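Local structure of class I phosphodiesterase PDEB1 (Leishmania major, 2R8Q) at residues A269-D281 with M293-Q306. The protein belongs to the class I phosphodiesterases, with an all-helical catalytic domain that carries zinc and magnesium ions and a pocket occupied here by 3-isobutyl-1-methylxanthine. Sequence-based numbering, arbitrary orientation.
Sequences AMAVTEEFYRQGD and MFDRSKNNELARGQ. With IBM (3-isobutyl-1-methylxanthine), chain E.
Tyr277 lies in a hollow of the 293-306 chain, its ring passed over by the backbone of Arg296: the CA of Arg296 stands 3.7 Å from the Tyr277 ring centroid, almost on the normal, a CH-pi contact. Thr273 CG2 backs the opposite face. At the far end of the ring, a water bridges Tyr277 OH to Asn300 O. From above Tyr277 the Arg296 side chain, bent at chi3 (-59°), folds back over the helix and lays one guanidinium face on Tyr277 CB. Its rim is then gripped twice. NH1 and NH2 meet Glu274 end-on, one to each oxygen, with Arg296 NH1 to Glu274 OE1 at 3.1 Å and nearly straight; NE and NH2 converge side-on on Asp281 OD2, Arg296 NH2 lying 2.9 Å away. Arg278 NE takes the anti lone pair of Glu274 OE2, so two arginines share this carboxylate and probably help keep it ionised.

Because Gly280 has no side chain, the chain at Phe294 can settle against the helix, Phe294 O coming 3.3 Å from Gly280 CA. In this all-helical phosphodiesterase domain, the contact joins helix 262-285 to the chain leading into helix 302-324 and to that helix's first turn, and supplies part of the pocket wall for 3-isobutyl-1-methylxanthine. Phe276 is wedged there between Val272 CG1 on one face and Phe294 CE2 on the other; the two phenyl planes are 31° apart. The Phe276 ring turns its edge to 3-isobutyl-1-methylxanthine, while Met293 SD sits 3.6 Å from Phe276 CE2 in an oblique Met-aromatic contact. Further along, Leu302 CD1 rests on the helix surface against Ala269 CB and Thr273 OG1, with Met270 CG against Leu302 CD2. Ala269 CB also abuts the Gln306 amide, whose NE2 donates to O6 of 3-isobutyl-1-methylxanthine at 2.7 Å.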
ATOM      1  N   ALA A 269      12.908  14.917 -22.998  1.00 14.20           N
ATOM      2  CA  ALA A 269      11.626  14.963 -23.699  1.00 15.67           C
ATOM      3  C   ALA A 269      11.401  13.724 -24.560  1.00 15.64           C
ATOM      4  O   ALA A 269      10.270  13.245 -24.692  1.00 16.89           O
ATOM      5  CB  ALA A 269      11.537  16.227 -24.555  1.00 15.79           C
ATOM      6  N   MET A 270      12.472  13.204 -25.152  1.00 15.39           N
ATOM      7  CA  MET A 270      12.363  12.009 -25.983  1.00 16.37           C
ATOM      8  C   MET A 270      11.971  10.820 -25.109  1.00 16.80           C
ATOM      9  O   MET A 270      11.163   9.986 -25.511  1.00 17.40           O
ATOM     10  CB  MET A 270      13.692  11.719 -26.688  1.00 18.17           C
ATOM     11  CG  MET A 270      14.091  12.768 -27.706  1.00 19.84           C
ATOM     12  SD  MET A 270      15.706  12.398 -28.432  1.00 23.69           S
ATOM     13  CE  MET A 270      15.939  13.819 -29.493  1.00 26.21           C
ATOM     14  N   ALA A 271      12.546  10.751 -23.908  1.00 15.13           N
ATOM     15  CA  ALA A 271      12.247   9.662 -22.988  1.00 15.39           C
ATOM     16  C   ALA A 271      10.798   9.737 -22.501  1.00 16.26           C
ATOM     17  O   ALA A 271      10.101   8.724 -22.462  1.00 17.43           O
ATOM     18  CB  ALA A 271      13.207   9.698 -21.801  1.00 15.75           C
ATOM     19  N   VAL A 272      10.353  10.933 -22.120  1.00 14.84           N
ATOM     20  CA  VAL A 272       8.975  11.113 -21.663  1.00 16.34           C
ATOM     21  C   VAL A 272       8.021  10.716 -22.786  1.00 17.11           C
ATOM     22  O   VAL A 272       7.062   9.973 -22.570  1.00 17.76           O
ATOM     23  CB  VAL A 272       8.674  12.584 -21.282  1.00 16.01           C
ATOM     24  CG1 VAL A 272       7.188  12.746 -20.969  1.00 18.30           C
ATOM     25  CG2 VAL A 272       9.502  12.995 -20.084  1.00 18.68           C
ATOM     26  N   THR A 273       8.302  11.209 -23.986  1.00 16.78           N
ATOM     27  CA  THR A 273       7.463  10.919 -25.140  1.00 17.91           C
ATOM     28  C   THR A 273       7.315   9.428 -25.402  1.00 18.01           C
ATOM     29  O   THR A 273       6.205   8.940 -25.618  1.00 18.12           O
ATOM     30  CB  THR A 273       8.015  11.609 -26.403  1.00 17.82           C
ATOM     31  OG1 THR A 273       7.987  13.028 -26.210  1.00 21.76           O
ATOM     32  CG2 THR A 273       7.170  11.251 -27.626  1.00 20.75           C
ATOM     33  N   GLU A 274       8.426   8.698 -25.384  1.00 17.51           N
ATOM     34  CA  GLU A 274       8.366   7.263 -25.626  1.00 18.86           C
ATOM     35  C   GLU A 274       7.578   6.538 -24.542  1.00 17.89           C
ATOM     36  O   GLU A 274       6.864   5.580 -24.834  1.00 18.25           O
ATOM     37  CB  GLU A 274       9.771   6.669 -25.733  1.00 20.53           C
ATOM     38  CG  GLU A 274       9.801   5.154 -25.970  1.00 22.45           C
ATOM     39  CD  GLU A 274       8.957   4.702 -27.163  1.00 24.80           C
ATOM     40  OE1 GLU A 274       8.815   5.471 -28.136  1.00 25.78           O
ATOM     41  OE2 GLU A 274       8.447   3.562 -27.129  1.00 25.71           O
ATOM     42  N   GLU A 275       7.696   6.981 -23.291  1.00 15.80           N
ATOM     43  CA  GLU A 275       6.944   6.316 -22.234  1.00 16.22           C
ATOM     44  C   GLU A 275       5.449   6.557 -22.444  1.00 16.11           C
ATOM     45  O   GLU A 275       4.635   5.642 -22.290  1.00 16.54           O
ATOM     46  CB  GLU A 275       7.360   6.817 -20.845  1.00 16.18           C
ATOM     47  CG  GLU A 275       6.598   6.110 -19.726  1.00 16.78           C
ATOM     48  CD  GLU A 275       7.214   6.312 -18.357  1.00 17.53           C
ATOM     49  OE1 GLU A 275       8.417   6.012 -18.192  1.00 17.49           O
ATOM     50  OE2 GLU A 275       6.492   6.756 -17.443  1.00 17.67           O
ATOM     51  N   PHE A 276       5.096   7.790 -22.796  1.00 16.90           N
ATOM     52  CA  PHE A 276       3.702   8.140 -23.046  1.00 16.47           C
ATOM     53  C   PHE A 276       3.151   7.297 -24.199  1.00 17.06           C
ATOM     54  O   PHE A 276       2.045   6.758 -24.112  1.00 17.22           O
ATOM     55  CB  PHE A 276       3.571   9.629 -23.398  1.00 15.95           C
ATOM     56  CG  PHE A 276       3.638  10.558 -22.212  1.00 17.07           C
ATOM     57  CD1 PHE A 276       3.785  10.072 -20.914  1.00 17.19           C
ATOM     58  CD2 PHE A 276       3.540  11.932 -22.401  1.00 18.98           C
ATOM     59  CE1 PHE A 276       3.833  10.944 -19.825  1.00 18.41           C
ATOM     60  CE2 PHE A 276       3.588  12.809 -21.320  1.00 19.52           C
ATOM     61  CZ  PHE A 276       3.734  12.313 -20.029  1.00 19.22           C
ATOM     62  N   TYR A 277       3.919   7.186 -25.280  1.00 17.36           N
ATOM     63  CA  TYR A 277       3.482   6.399 -26.430  1.00 17.67           C
ATOM     64  C   TYR A 277       3.239   4.944 -26.044  1.00 18.44           C
ATOM     65  O   TYR A 277       2.322   4.302 -26.555  1.00 18.14           O
ATOM     66  CB  TYR A 277       4.519   6.460 -27.556  1.00 19.02           C
ATOM     67  CG  TYR A 277       4.544   7.760 -28.331  1.00 20.33           C
ATOM     68  CD1 TYR A 277       5.535   7.999 -29.280  1.00 23.55           C
ATOM     69  CD2 TYR A 277       3.577   8.742 -28.127  1.00 21.14           C
ATOM     70  CE1 TYR A 277       5.564   9.183 -30.008  1.00 24.19           C
ATOM     71  CE2 TYR A 277       3.596   9.933 -28.852  1.00 25.00           C
ATOM     72  CZ  TYR A 277       4.593  10.144 -29.790  1.00 25.25           C
ATOM     73  OH  TYR A 277       4.616  11.318 -30.508  1.00 29.57           O
ATOM     74  N   ARG A 278       4.056   4.415 -25.140  1.00 18.56           N
ATOM     75  CA  ARG A 278       3.865   3.032 -24.731  1.00 17.71           C
ATOM     76  C   ARG A 278       2.592   2.896 -23.905  1.00 18.46           C
ATOM     77  O   ARG A 278       1.932   1.857 -23.953  1.00 19.80           O
ATOM     78  CB  ARG A 278       5.088   2.519 -23.965  1.00 18.55           C
ATOM     79  CG  ARG A 278       6.319   2.414 -24.850  1.00 19.62           C
ATOM     80  CD  ARG A 278       7.487   1.731 -24.164  1.00 21.65           C
ATOM     81  NE  ARG A 278       8.682   1.801 -24.998  1.00 22.61           N
ATOM     82  CZ  ARG A 278       9.848   1.245 -24.691  1.00 23.01           C
ATOM     83  NH1 ARG A 278       9.988   0.568 -23.560  1.00 23.77           N
ATOM     84  NH2 ARG A 278      10.877   1.372 -25.518  1.00 25.61           N
ATOM     85  N   GLN A 279       2.241   3.931 -23.144  1.00 18.21           N
ATOM     86  CA  GLN A 279       1.001   3.865 -22.376  1.00 17.92           C
ATOM     87  C   GLN A 279      -0.139   3.871 -23.384  1.00 18.34           C
ATOM     88  O   GLN A 279      -1.124   3.153 -23.228  1.00 17.05           O
ATOM     89  CB  GLN A 279       0.836   5.065 -21.437  1.00 18.70           C
ATOM     90  CG  GLN A 279      -0.528   5.057 -20.742  1.00 17.56           C
ATOM     91  CD  GLN A 279      -0.712   6.170 -19.730  1.00 17.42           C
ATOM     92  OE1 GLN A 279       0.231   6.566 -19.047  1.00 18.36           O
ATOM     93  NE2 GLN A 279      -1.940   6.665 -19.612  1.00 16.46           N
ATOM     94  N   GLY A 280       0.003   4.700 -24.414  1.00 18.40           N
ATOM     95  CA  GLY A 280      -1.016   4.782 -25.443  1.00 18.52           C
ATOM     96  C   GLY A 280      -1.210   3.447 -26.136  1.00 19.73           C
ATOM     97  O   GLY A 280      -2.344   3.040 -26.399  1.00 18.61           O
ATOM     98  N   ASP A 281      -0.108   2.764 -26.438  1.00 19.95           N
ATOM     99  CA  ASP A 281      -0.187   1.465 -27.094  1.00 21.78           C
ATOM    100  C   ASP A 281      -0.949   0.486 -26.207  1.00 22.31           C
ATOM    101  O   ASP A 281      -1.757  -0.304 -26.694  1.00 22.31           O
ATOM    102  CB  ASP A 281       1.210   0.906 -27.388  1.00 22.90           C
ATOM    103  CG  ASP A 281       1.964   1.718 -28.425  1.00 24.94           C
ATOM    104  OD1 ASP A 281       1.313   2.420 -29.228  1.00 26.06           O
ATOM    105  OD2 ASP A 281       3.211   1.641 -28.446  1.00 27.14           O
ATOM    106  N   MET A 293      -1.454  13.210 -26.813  1.00 23.94           N
ATOM    107  CA  MET A 293      -0.112  13.195 -26.240  1.00 25.69           C
ATOM    108  C   MET A 293       0.469  11.791 -26.071  1.00 24.21           C
ATOM    109  O   MET A 293       1.689  11.620 -25.982  1.00 23.82           O
ATOM    110  CB  MET A 293      -0.149  13.908 -24.886  1.00 29.44           C
ATOM    111  CG  MET A 293       1.192  14.077 -24.208  1.00 35.15           C
ATOM    112  SD  MET A 293       0.993  14.882 -22.609  1.00 39.01           S
ATOM    113  CE  MET A 293       1.060  16.610 -23.089  1.00 39.41           C
ATOM    114  N   PHE A 294      -0.402  10.787 -26.038  1.00 21.86           N
ATOM    115  CA  PHE A 294       0.038   9.407 -25.859  1.00 20.56           C
ATOM    116  C   PHE A 294      -0.122   8.572 -27.126  1.00 21.13           C
ATOM    117  O   PHE A 294       0.128   7.366 -27.113  1.00 19.37           O
ATOM    118  CB  PHE A 294      -0.758   8.744 -24.728  1.00 19.94           C
ATOM    119  CG  PHE A 294      -0.661   9.460 -23.412  1.00 20.49           C
ATOM    120  CD1 PHE A 294      -1.323  10.667 -23.209  1.00 22.47           C
ATOM    121  CD2 PHE A 294       0.101   8.932 -22.375  1.00 19.89           C
ATOM    122  CE1 PHE A 294      -1.226  11.339 -21.991  1.00 23.32           C
ATOM    123  CE2 PHE A 294       0.204   9.598 -21.154  1.00 19.44           C
ATOM    124  CZ  PHE A 294      -0.460  10.802 -20.963  1.00 22.62           C
ATOM    125  N   ASP A 295      -0.527   9.217 -28.217  1.00 21.15           N
ATOM    126  CA  ASP A 295      -0.754   8.516 -29.474  1.00 22.90           C
ATOM    127  C   ASP A 295       0.440   8.534 -30.421  1.00 23.53           C
ATOM    128  O   ASP A 295       0.736   9.546 -31.059  1.00 25.01           O
ATOM    129  CB  ASP A 295      -1.972   9.106 -30.182  1.00 24.24           C
ATOM    130  CG  ASP A 295      -2.589   8.136 -31.164  1.00 24.85           C
ATOM    131  OD1 ASP A 295      -1.836   7.347 -31.768  1.00 23.92           O
ATOM    132  OD2 ASP A 295      -3.827   8.170 -31.338  1.00 27.45           O
ATOM    133  N   ARG A 296       1.105   7.390 -30.512  1.00 24.03           N
ATOM    134  CA  ARG A 296       2.275   7.210 -31.359  1.00 25.98           C
ATOM    135  C   ARG A 296       1.938   7.408 -32.837  1.00 28.46           C
ATOM    136  O   ARG A 296       2.744   7.935 -33.606  1.00 26.54           O
ATOM    137  CB  ARG A 296       2.823   5.797 -31.140  1.00 25.65           C
ATOM    138  CG  ARG A 296       4.099   5.463 -31.880  1.00 27.57           C
ATOM    139  CD  ARG A 296       4.383   3.969 -31.785  1.00 27.16           C
ATOM    140  NE  ARG A 296       4.523   3.502 -30.406  1.00 27.86           N
ATOM    141  CZ  ARG A 296       5.558   3.781 -29.621  1.00 26.35           C
ATOM    142  NH1 ARG A 296       6.553   4.533 -30.075  1.00 24.61           N
ATOM    143  NH2 ARG A 296       5.604   3.303 -28.383  1.00 25.49           N
ATOM    144  N   SER A 297       0.733   6.992 -33.217  1.00 31.62           N
ATOM    145  CA  SER A 297       0.273   7.073 -34.601  1.00 35.77           C
ATOM    146  C   SER A 297       0.067   8.470 -35.178  1.00 38.45           C
ATOM    147  O   SER A 297       0.001   8.632 -36.396  1.00 38.66           O
ATOM    148  CB  SER A 297      -1.020   6.268 -34.757  1.00 35.42           C
ATOM    149  OG  SER A 297      -0.813   4.914 -34.393  1.00 36.14           O
ATOM    150  N   LYS A 298      -0.043   9.479 -34.320  1.00 41.30           N
ATOM    151  CA  LYS A 298      -0.240  10.840 -34.808  1.00 44.52           C
ATOM    152  C   LYS A 298       1.078  11.522 -35.158  1.00 46.35           C
ATOM    153  O   LYS A 298       1.092  12.581 -35.785  1.00 46.74           O
ATOM    154  CB  LYS A 298      -1.017  11.670 -33.783  1.00 45.30           C
ATOM    155  CG  LYS A 298      -2.481  11.269 -33.681  1.00 47.34           C
ATOM    156  CD  LYS A 298      -3.283  12.226 -32.815  1.00 48.73           C
ATOM    157  CE  LYS A 298      -4.757  11.844 -32.812  1.00 49.84           C
ATOM    158  NZ  LYS A 298      -5.581  12.757 -31.970  1.00 50.91           N
ATOM    159  N   ASN A 299       2.184  10.898 -34.758  1.00 48.30           N
ATOM    160  CA  ASN A 299       3.519  11.424 -35.031  1.00 50.19           C
ATOM    161  C   ASN A 299       3.629  12.917 -34.739  1.00 50.21           C
ATOM    162  O   ASN A 299       4.026  13.697 -35.604  1.00 50.84           O
ATOM    163  CB  ASN A 299       3.899  11.163 -36.492  1.00 51.81           C
ATOM    164  CG  ASN A 299       3.921   9.686 -36.835  1.00 53.31           C
ATOM    165  OD1 ASN A 299       2.900   9.002 -36.755  1.00 53.84           O
ATOM    166  ND2 ASN A 299       5.090   9.186 -37.219  1.00 53.84           N
ATOM    167  N   ASN A 300       3.280  13.309 -33.517  1.00 50.09           N
ATOM    168  CA  ASN A 300       3.341  14.711 -33.121  1.00 49.18           C
ATOM    169  C   ASN A 300       4.780  15.215 -33.074  1.00 48.05           C
ATOM    170  O   ASN A 300       5.717  14.439 -32.879  1.00 48.16           O
ATOM    171  CB  ASN A 300       2.689  14.903 -31.750  1.00 51.25           C
ATOM    172  CG  ASN A 300       1.225  14.513 -31.741  1.00 52.21           C
ATOM    173  OD1 ASN A 300       0.422  15.058 -32.496  1.00 53.20           O
ATOM    174  ND2 ASN A 300       0.871  13.564 -30.881  1.00 54.14           N
ATOM    175  N   GLU A 301       4.943  16.522 -33.251  1.00 45.88           N
ATOM    176  CA  GLU A 301       6.259  17.149 -33.228  1.00 43.17           C
ATOM    177  C   GLU A 301       6.715  17.312 -31.779  1.00 39.32           C
ATOM    178  O   GLU A 301       5.957  17.795 -30.939  1.00 38.74           O
ATOM    179  CB  GLU A 301       6.190  18.523 -33.900  1.00 46.08           C
ATOM    180  CG  GLU A 301       7.543  19.153 -34.174  1.00 49.13           C
ATOM    181  CD  GLU A 301       8.314  18.419 -35.252  1.00 51.56           C
ATOM    182  OE1 GLU A 301       7.824  18.369 -36.401  1.00 52.48           O
ATOM    183  OE2 GLU A 301       9.406  17.890 -34.952  1.00 53.50           O
ATOM    184  N   LEU A 302       7.951  16.912 -31.491  1.00 35.08           N
ATOM    185  CA  LEU A 302       8.482  17.022 -30.135  1.00 30.74           C
ATOM    186  C   LEU A 302       8.384  18.465 -29.642  1.00 29.01           C
ATOM    187  O   LEU A 302       8.019  18.715 -28.491  1.00 27.49           O
ATOM    188  CB  LEU A 302       9.942  16.556 -30.098  1.00 30.40           C
ATOM    189  CG  LEU A 302      10.592  16.338 -28.727  1.00 29.85           C
ATOM    190  CD1 LEU A 302       9.891  15.208 -27.990  1.00 27.96           C
ATOM    191  CD2 LEU A 302      12.063  16.000 -28.912  1.00 28.67           C
ATOM    192  N   ALA A 303       8.701  19.409 -30.525  1.00 26.76           N
ATOM    193  CA  ALA A 303       8.662  20.831 -30.194  1.00 26.90           C
ATOM    194  C   ALA A 303       7.281  21.310 -29.746  1.00 26.67           C
ATOM    195  O   ALA A 303       7.162  22.090 -28.802  1.00 25.36           O
ATOM    196  CB  ALA A 303       9.134  21.655 -31.391  1.00 25.81           C
ATOM    197  N   ARG A 304       6.239  20.845 -30.427  1.00 28.00           N
ATOM    198  CA  ARG A 304       4.876  21.237 -30.088  1.00 28.43           C
ATOM    199  C   ARG A 304       4.495  20.822 -28.668  1.00 26.24           C
ATOM    200  O   ARG A 304       3.928  21.614 -27.913  1.00 26.47           O
ATOM    201  CB  ARG A 304       3.894  20.624 -31.088  1.00 31.55           C
ATOM    202  CG  ARG A 304       2.438  20.763 -30.693  1.00 37.58           C
ATOM    203  CD  ARG A 304       1.529  20.358 -31.837  1.00 41.72           C
ATOM    204  NE  ARG A 304       1.781  21.183 -33.012  1.00 45.63           N
ATOM    205  CZ  ARG A 304       1.029  21.180 -34.107  1.00 48.31           C
ATOM    206  NH1 ARG A 304      -0.034  20.393 -34.185  1.00 49.42           N
ATOM    207  NH2 ARG A 304       1.338  21.974 -35.121  1.00 50.29           N
ATOM    208  N   GLY A 305       4.812  19.581 -28.309  1.00 24.89           N
ATOM    209  CA  GLY A 305       4.489  19.088 -26.982  1.00 24.27           C
ATOM    210  C   GLY A 305       5.232  19.811 -25.874  1.00 22.83           C
ATOM    211  O   GLY A 305       4.678  20.057 -24.800  1.00 21.98           O
ATOM    212  N   GLN A 306       6.491  20.154 -26.129  1.00 22.17           N
ATOM    213  CA  GLN A 306       7.297  20.854 -25.138  1.00 21.53           C
ATOM    214  C   GLN A 306       6.804  22.283 -24.955  1.00 21.40           C
ATOM    215  O   GLN A 306       6.765  22.796 -23.840  1.00 21.08           O
ATOM    216  CB  GLN A 306       8.769  20.843 -25.554  1.00 23.16           C
ATOM    217  CG  GLN A 306       9.408  19.468 -25.451  1.00 23.28           C
ATOM    218  CD  GLN A 306       9.493  18.981 -24.016  1.00 25.35           C
ATOM    219  OE1 GLN A 306      10.261  19.509 -23.213  1.00 25.29           O
ATOM    220  NE2 GLN A 306       8.694  17.976 -23.685  1.00 27.11           N
TER
HETATM  221  N9  IBM E   3       4.017  15.924 -18.829  1.00 50.85           N
HETATM  222  C8  IBM E   3       3.571  16.260 -20.083  1.00 50.81           C
HETATM  223  N7  IBM E   3       4.527  16.614 -20.906  1.00 50.38           N
HETATM  224  C5  IBM E   3       5.679  16.502 -20.140  1.00 50.74           C
HETATM  225  C4  IBM E   3       5.382  16.080 -18.863  1.00 51.14           C
HETATM  226  N3  IBM E   3       6.248  15.861 -17.849  1.00 51.27           N
HETATM  227  C2  IBM E   3       7.558  16.097 -18.158  1.00 51.70           C
HETATM  228  N1  IBM E   3       7.952  16.528 -19.430  1.00 51.34           N
HETATM  229  C6  IBM E   3       7.018  16.728 -20.417  1.00 51.31           C
HETATM  230  O6  IBM E   3       7.359  17.101 -21.529  1.00 51.34           O
HETATM  231  O2  IBM E   3       8.413  15.929 -17.295  1.00 50.84           O
HETATM  232  C10 IBM E   3       9.360  16.765 -19.709  1.00 52.06           C
HETATM  233  C11 IBM E   3       5.817  15.404 -16.539  1.00 52.65           C
HETATM  234  C12 IBM E   3       5.240  13.991 -16.662  1.00 52.75           C
HETATM  235  C13 IBM E   3       6.325  12.942 -16.466  1.00 52.87           C
HETATM  236  C14 IBM E   3       4.101  13.786 -15.673  1.00 53.62           C
HETATM  237  O   HOH W   1       6.790  13.451 -30.463  1.00 40.99           O
HETATM  238  O   HOH W   2       0.304   5.077 -28.897  1.00 23.78           O